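PDB 3OQG: Hpy188I from Helicobacter pylori, which cleaves DNA at a pseudopalindromic recognition site as a dimeric GIY-YIG restriction endonuclease, probably with the help of a bound metal ion. Local coordinates for residues I30-K33 with D34-Y37; V48-N51 with S52-K55; L163-F166 with I167-N171. All coordinates share one frame; numbering follows the deposited sequence.

Contact 1: residues I30-K33 with D34-Y37; sequences IDYK and DFEY
A short 3-10 turn carries the chain from Tyr32 past Lys33 and Asp34 to Phe35, and its two aromatic side chains meet over it. Successive i+3 to i backbone bonds, the 3-10 pattern, tighten it: Asp34 N gives its hydrogen to Asp31 O at 3.0 Å, and Phe35 N reaches Tyr32 O at 2.9 Å. CG of Tyr32 stands anti to the backbone N (chi1 -172°), and Phe35 takes the same choice (chi1 -175°). This brings the rings together, and they meet obliquely, their planes 42° apart, with Tyr32 CE1 3.5 Å from Phe35 CD2, while Phe35 CB sits over the rim of one tyrosine face. Large flat groups suit this place because both continue onto the central antiparallel sheet. Val74 of strand 71-77 and Ile81 of strand 80-87 lie against both rings, in the pair of neighbouring strands that in GIY-YIG nucleases carries the family's signature; Tyr32 also stacks on Tyr132. On the solvent side Asp31 and Asp34 run side by side, OD2 to OD2 at 4.1 Å, a separation at which two carboxylates would probably repel. One water donates to OD2 of Asp31 and to OD2 of Asp34, each at 2.7 Å, and a second joins Asp34 OD2 to Asp31 N. Lys80 forms a salt bridge with the other oxygen of Asp31, which probably tempers the crowding of negative charge further.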
# COMPACT_ATOMS: atom_id res chain seq x y z
N ILE A 30 16.92 -12.70 14.98
CA ILE A 30 17.59 -13.76 14.25
C ILE A 30 18.79 -13.18 13.51
O ILE A 30 18.70 -12.15 12.88
CB ILE A 30 16.61 -14.45 13.26
CG1 ILE A 30 15.38 -14.97 13.99
CG2 ILE A 30 17.28 -15.57 12.49
CD1 ILE A 30 15.66 -15.89 15.16
N ASP A 31 19.91 -13.89 13.60
CA ASP A 31 21.10 -13.52 12.87
C ASP A 31 20.86 -13.72 11.37
O ASP A 31 20.33 -14.76 10.97
CB ASP A 31 22.27 -14.41 13.27
CG ASP A 31 22.86 -14.06 14.64
OD1 ASP A 31 22.56 -13.00 15.22
OD2 ASP A 31 23.66 -14.88 15.14
N TYR A 32 21.28 -12.76 10.55
CA TYR A 32 21.22 -12.91 9.10
C TYR A 32 21.95 -14.19 8.62
O TYR A 32 21.52 -14.85 7.67
CB TYR A 32 21.75 -11.66 8.36
CG TYR A 32 21.52 -11.74 6.88
CD1 TYR A 32 20.24 -11.52 6.34
CD2 TYR A 32 22.54 -12.10 6.01
CE1 TYR A 32 20.01 -11.63 4.99
CE2 TYR A 32 22.31 -12.23 4.65
CZ TYR A 32 21.05 -11.99 4.14
OH TYR A 32 20.82 -12.11 2.79
N LYS A 33 23.03 -14.57 9.29
CA LYS A 33 23.75 -15.80 8.90
C LYS A 33 22.89 -17.07 8.97
O LYS A 33 23.17 -18.06 8.27
CB LYS A 33 25.03 -15.99 9.72
CG LYS A 33 24.85 -16.10 11.24
CD LYS A 33 26.08 -16.71 11.93
CE LYS A 33 27.41 -16.15 11.40
NZ LYS A 33 28.62 -16.89 11.95
N ASP A 34 21.85 -17.03 9.80
CA ASP A 34 20.89 -18.12 9.94
C ASP A 34 19.64 -17.97 9.08
O ASP A 34 18.68 -18.73 9.26
CB ASP A 34 20.47 -18.24 11.40
CG ASP A 34 21.65 -18.50 12.31
OD1 ASP A 34 22.59 -19.22 11.89
OD2 ASP A 34 21.64 -17.99 13.45
N PHE A 35 19.64 -17.00 8.16
CA PHE A 35 18.54 -16.80 7.21
C PHE A 35 18.60 -17.88 6.14
O PHE A 35 19.61 -18.08 5.49
CB PHE A 35 18.68 -15.41 6.58
CG PHE A 35 17.55 -15.01 5.67
CD1 PHE A 35 16.22 -15.28 5.97
CD2 PHE A 35 17.83 -14.28 4.52
CE1 PHE A 35 15.21 -14.88 5.11
CE2 PHE A 35 16.82 -13.86 3.66
CZ PHE A 35 15.51 -14.16 3.96
N GLU A 36 17.47 -18.54 5.94
CA GLU A 36 17.37 -19.78 5.16
C GLU A 36 17.45 -19.50 3.65
O GLU A 36 17.96 -20.33 2.88
CB GLU A 36 16.06 -20.51 5.50
CG GLU A 36 14.92 -19.58 5.99
CD GLU A 36 15.22 -18.89 7.34
OE1 GLU A 36 16.30 -19.14 7.91
OE2 GLU A 36 14.41 -18.09 7.82
N TYR A 37 16.97 -18.33 3.26
CA TYR A 37 17.00 -17.89 1.86
C TYR A 37 18.23 -17.07 1.48
O TYR A 37 18.30 -16.56 0.37
CB TYR A 37 15.75 -17.07 1.56
CG TYR A 37 14.49 -17.89 1.54
CD1 TYR A 37 13.74 -18.06 2.70
CD2 TYR A 37 14.04 -18.49 0.37
CE1 TYR A 37 12.57 -18.80 2.69
CE2 TYR A 37 12.87 -19.24 0.35
CZ TYR A 37 12.14 -19.39 1.51
OH TYR A 37 10.97 -20.12 1.50
O HOH W 1 20.07 -16.58 14.79
O HOH W 2 23.84 -17.52 14.86

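Contact 2: residues V48-N51 with S52-K55; sequences VPNN and SLEK
With CG anti to the backbone N (chi1 -173°), Asn50 swings its amide along the turn that follows, and Leu53, whose CG is anti to its own carbonyl carbon, brings CB and CG up to that amide. OD1 of Asn50 accepts Leu53 N at 3.3 Å; the bond is fairly straight, 154° at the hydrogen, but the donor stands well above the amide plane. The same oxygen receives a water, which in turn accepts Ser52 N at 2.9 Å, so the side chain serves two backbone NH groups of the loop, one directly and one through solvent. Leu53 CG lies 3.9 Å from Asn50 ND2, and that nitrogen is itself bonded to Glu57. Asparagine fits here by offering an acceptor to the loop and a donor to the next strand at once. In the backbone, Asn50 N to Lys55 O at 2.8 Å and Lys55 N to Asn50 O at 3.2 Å close the last antiparallel pair, and Glu54 N binds Asn51 O at 3.1 Å across a type I turn. Glu54 adopts a left-handed backbone conformation, with phi 52°, less common for residues other than glycine, asparagine and aspartate; its OE2 is hydrogen-bonded to Val103 N and Gln120 NE2. The ND2 of Asn51 likewise reaches Leu123 O, at the end of helix 113-125. Such a type I turn closed by a G1 beta bulge, where Glu54 and Lys55 together face Asn50, is a recognised connection in beta hairpins, here the one joining strands 42-50 and 55-60.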
# COMPACT_ATOMS: atom_id res chain seq x y z
N VAL A 48 22.32 4.82 5.81
CA VAL A 48 23.08 5.57 6.80
C VAL A 48 22.19 6.58 7.51
O VAL A 48 21.69 7.52 6.86
CB VAL A 48 24.23 6.32 6.13
CG1 VAL A 48 25.06 7.01 7.19
CG2 VAL A 48 25.08 5.38 5.26
N PRO A 49 21.95 6.41 8.83
CA PRO A 49 21.13 7.38 9.54
C PRO A 49 21.77 8.73 9.57
O PRO A 49 22.99 8.85 9.81
CB PRO A 49 21.05 6.81 10.96
CG PRO A 49 21.30 5.40 10.79
CD PRO A 49 22.33 5.30 9.73
N ASN A 50 20.94 9.74 9.29
CA ASN A 50 21.32 11.11 9.43
C ASN A 50 20.32 11.80 10.37
O ASN A 50 19.29 12.31 9.93
CB ASN A 50 21.38 11.78 8.06
CG ASN A 50 21.96 13.18 8.13
OD1 ASN A 50 21.85 13.86 9.18
ND2 ASN A 50 22.50 13.65 7.02
N ASN A 51 20.62 11.76 11.66
CA ASN A 51 19.71 12.29 12.68
C ASN A 51 19.41 13.76 12.53
O ASN A 51 18.25 14.19 12.68
CB ASN A 51 20.20 11.95 14.09
CG ASN A 51 19.64 10.65 14.59
OD1 ASN A 51 18.48 10.61 15.03
ND2 ASN A 51 20.41 9.56 14.47
N SER A 52 20.41 14.58 12.22
CA SER A 52 20.17 16.01 12.10
C SER A 52 19.13 16.30 11.03
O SER A 52 18.30 17.20 11.20
CB SER A 52 21.46 16.76 11.77
OG SER A 52 21.18 18.16 11.70
N LEU A 53 19.15 15.53 9.95
CA LEU A 53 18.21 15.74 8.85
C LEU A 53 16.99 14.81 8.90
O LEU A 53 16.14 14.85 8.02
CB LEU A 53 18.93 15.61 7.51
CG LEU A 53 20.03 16.66 7.28
CD1 LEU A 53 20.36 16.65 5.83
CD2 LEU A 53 19.65 18.07 7.73
N GLU A 54 16.92 13.98 9.94
CA GLU A 54 15.79 13.06 10.19
C GLU A 54 15.49 12.21 8.97
O GLU A 54 14.36 12.14 8.49
CB GLU A 54 14.53 13.79 10.66
CG GLU A 54 13.49 12.85 11.30
CD GLU A 54 12.28 13.58 11.81
OE1 GLU A 54 12.13 14.81 11.55
OE2 GLU A 54 11.48 12.93 12.50
N LYS A 55 16.54 11.57 8.45
CA LYS A 55 16.40 10.79 7.24
C LYS A 55 17.49 9.75 7.18
O LYS A 55 18.51 9.85 7.88
CB LYS A 55 16.49 11.68 5.99
CG LYS A 55 17.87 12.20 5.69
CD LYS A 55 17.89 13.13 4.49
CE LYS A 55 17.44 12.48 3.18
NZ LYS A 55 17.55 13.41 1.99
O HOH W 3 23.22 13.73 12.11

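Contact 3: residues L163-F166 with I167-N171; sequences LENF and IKNHN
Lys168 NZ joins two asparagine amides, donating to Asn165 OD1 at 2.7 Å and to Asn169 OD1 at 2.9 Å. Beyond CB its chain is extended until chi4 (-64°), where a bend turns the ammonium back between the two oxygens; NZ reaches the Asn165 oxygen from above that residue's amide plane. The two amides are turned almost perpendicular to each other, and ND2 of each also donates to Glu36 OE1 of the second subunit. Asn165 is modelled in two conformers, so its share of this network is less certain than that of Asn169. Asparagine serves well here, since one end takes the lysine's hydrogens and the other reaches across the interface. His170 turns the edge of its imidazole toward the face of Phe166. Its CD2 hangs 3.6 Å above the centre of the phenyl ring in a T-shaped pair, the planes 60° apart, and a backbone bond from His170 N to Phe166 O, 2.9 Å long, holds the two residues one turn apart. Ile30 of the second subunit packs on both rings. Ile167, meanwhile, folds CG1 and CD1 back over Leu163 O. Beyond His170 the chain leaves helical geometry at Asn171, whose positive phi asparagine tolerates well. These i to i+3 and i to i+4 contacts belong to the last turns of helix 154-170, a C-terminal helix that presents one side to its dimer partner.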
# COMPACT_ATOMS: atom_id res chain seq x y z
N LEU A 163 -6.37 4.71 -16.16
CA LEU A 163 -6.35 6.09 -15.67
C LEU A 163 -5.60 7.02 -16.62
O LEU A 163 -6.01 8.16 -16.88
CB LEU A 163 -5.72 6.19 -14.28
CG LEU A 163 -6.63 6.39 -13.08
CD1 LEU A 163 -5.76 6.56 -11.81
CD2 LEU A 163 -7.54 7.61 -13.27
N GLU A 164 -4.47 6.54 -17.12
CA GLU A 164 -3.71 7.34 -18.08
C GLU A 164 -4.52 7.54 -19.37
O GLU A 164 -4.46 8.61 -19.96
CB GLU A 164 -2.30 6.78 -18.29
CG GLU A 164 -1.37 7.16 -17.13
CD GLU A 164 0.09 6.81 -17.34
OE1 GLU A 164 0.80 6.65 -16.32
OE2 GLU A 164 0.53 6.70 -18.50
N ASN A 165 -5.28 6.52 -19.78
CA ASN A 165 -6.19 6.63 -20.94
C ASN A 165 -7.35 7.58 -20.63
O ASN A 165 -7.74 8.40 -21.46
CB ASN A 165 -6.75 5.26 -21.34
CG ASN A 165 -7.51 5.28 -22.66
OD1 ASN A 165 -6.92 5.44 -23.73
ND2 ASN A 165 -8.83 5.13 -22.60
N PHE A 166 -7.89 7.46 -19.42
CA PHE A 166 -8.97 8.35 -18.94
C PHE A 166 -8.55 9.82 -19.04
O PHE A 166 -9.30 10.66 -19.52
CB PHE A 166 -9.30 7.99 -17.49
CG PHE A 166 -10.48 8.71 -16.92
CD1 PHE A 166 -11.73 8.11 -16.87
CD2 PHE A 166 -10.34 9.97 -16.36
CE1 PHE A 166 -12.81 8.75 -16.32
CE2 PHE A 166 -11.42 10.62 -15.80
CZ PHE A 166 -12.66 10.00 -15.77
N ILE A 167 -7.32 10.11 -18.62
CA ILE A 167 -6.79 11.47 -18.60
C ILE A 167 -6.65 12.03 -20.03
O ILE A 167 -6.94 13.21 -20.29
CB ILE A 167 -5.42 11.50 -17.86
CG1 ILE A 167 -5.64 11.38 -16.35
CG2 ILE A 167 -4.65 12.78 -18.18
CD1 ILE A 167 -4.43 10.88 -15.55
N LYS A 168 -6.21 11.19 -20.96
CA LYS A 168 -6.12 11.59 -22.36
C LYS A 168 -7.50 11.83 -23.00
O LYS A 168 -7.67 12.73 -23.83
CB LYS A 168 -5.31 10.54 -23.14
CG LYS A 168 -5.99 9.93 -24.31
CD LYS A 168 -5.08 8.95 -25.01
CE LYS A 168 -5.85 8.22 -26.10
NZ LYS A 168 -6.96 7.38 -25.55
N ASN A 169 -8.48 11.03 -22.60
CA ASN A 169 -9.82 11.17 -23.13
C ASN A 169 -10.57 12.38 -22.57
O ASN A 169 -11.25 13.08 -23.32
CB ASN A 169 -10.61 9.88 -22.87
CG ASN A 169 -10.03 8.68 -23.60
OD1 ASN A 169 -9.22 8.83 -24.52
ND2 ASN A 169 -10.45 7.47 -23.20
N HIS A 170 -10.43 12.64 -21.27
CA HIS A 170 -11.23 13.64 -20.57
C HIS A 170 -10.42 14.79 -19.97
O HIS A 170 -11.00 15.73 -19.43
CB HIS A 170 -12.03 12.95 -19.45
CG HIS A 170 -12.82 11.78 -19.93
ND1 HIS A 170 -13.87 11.91 -20.81
CD2 HIS A 170 -12.72 10.45 -19.66
CE1 HIS A 170 -14.37 10.72 -21.08
NE2 HIS A 170 -13.69 9.82 -20.40
N ASN A 171 -9.10 14.72 -20.08
CA ASN A 171 -8.23 15.78 -19.57
C ASN A 171 -8.42 16.09 -18.09
O ASN A 171 -8.31 17.25 -17.66
CB ASN A 171 -8.41 17.06 -20.38
CG ASN A 171 -7.24 17.98 -20.25
OD1 ASN A 171 -6.15 17.54 -19.87
ND2 ASN A 171 -7.43 19.26 -20.55

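In the fold
Within one chain the three contacts are far apart: contacts 1 and 3 have centres about 47 Å apart, on opposite sides of the chain's centre, and contact 2 has its centre about 28 Å and 40 Å from theirs. Dimerisation brings contacts 1 and 3 together, since residues 30-37 of one subunit meet helix residues 165-170 of the other. Between side chains, Leu163 of contact 3 lies about 5 Å from Glu159; in contact 1, Ile30 is about 8 Å from Asp28 and Phe35 about 12 Å from His86. All three partners can bind calcium, absent from this chain here. Contact 2 touches no other protein chain, but its nearest atom comes about 6 Å from the DNA, against about 7 Å for contact 3 and about 13 Å for contact 1.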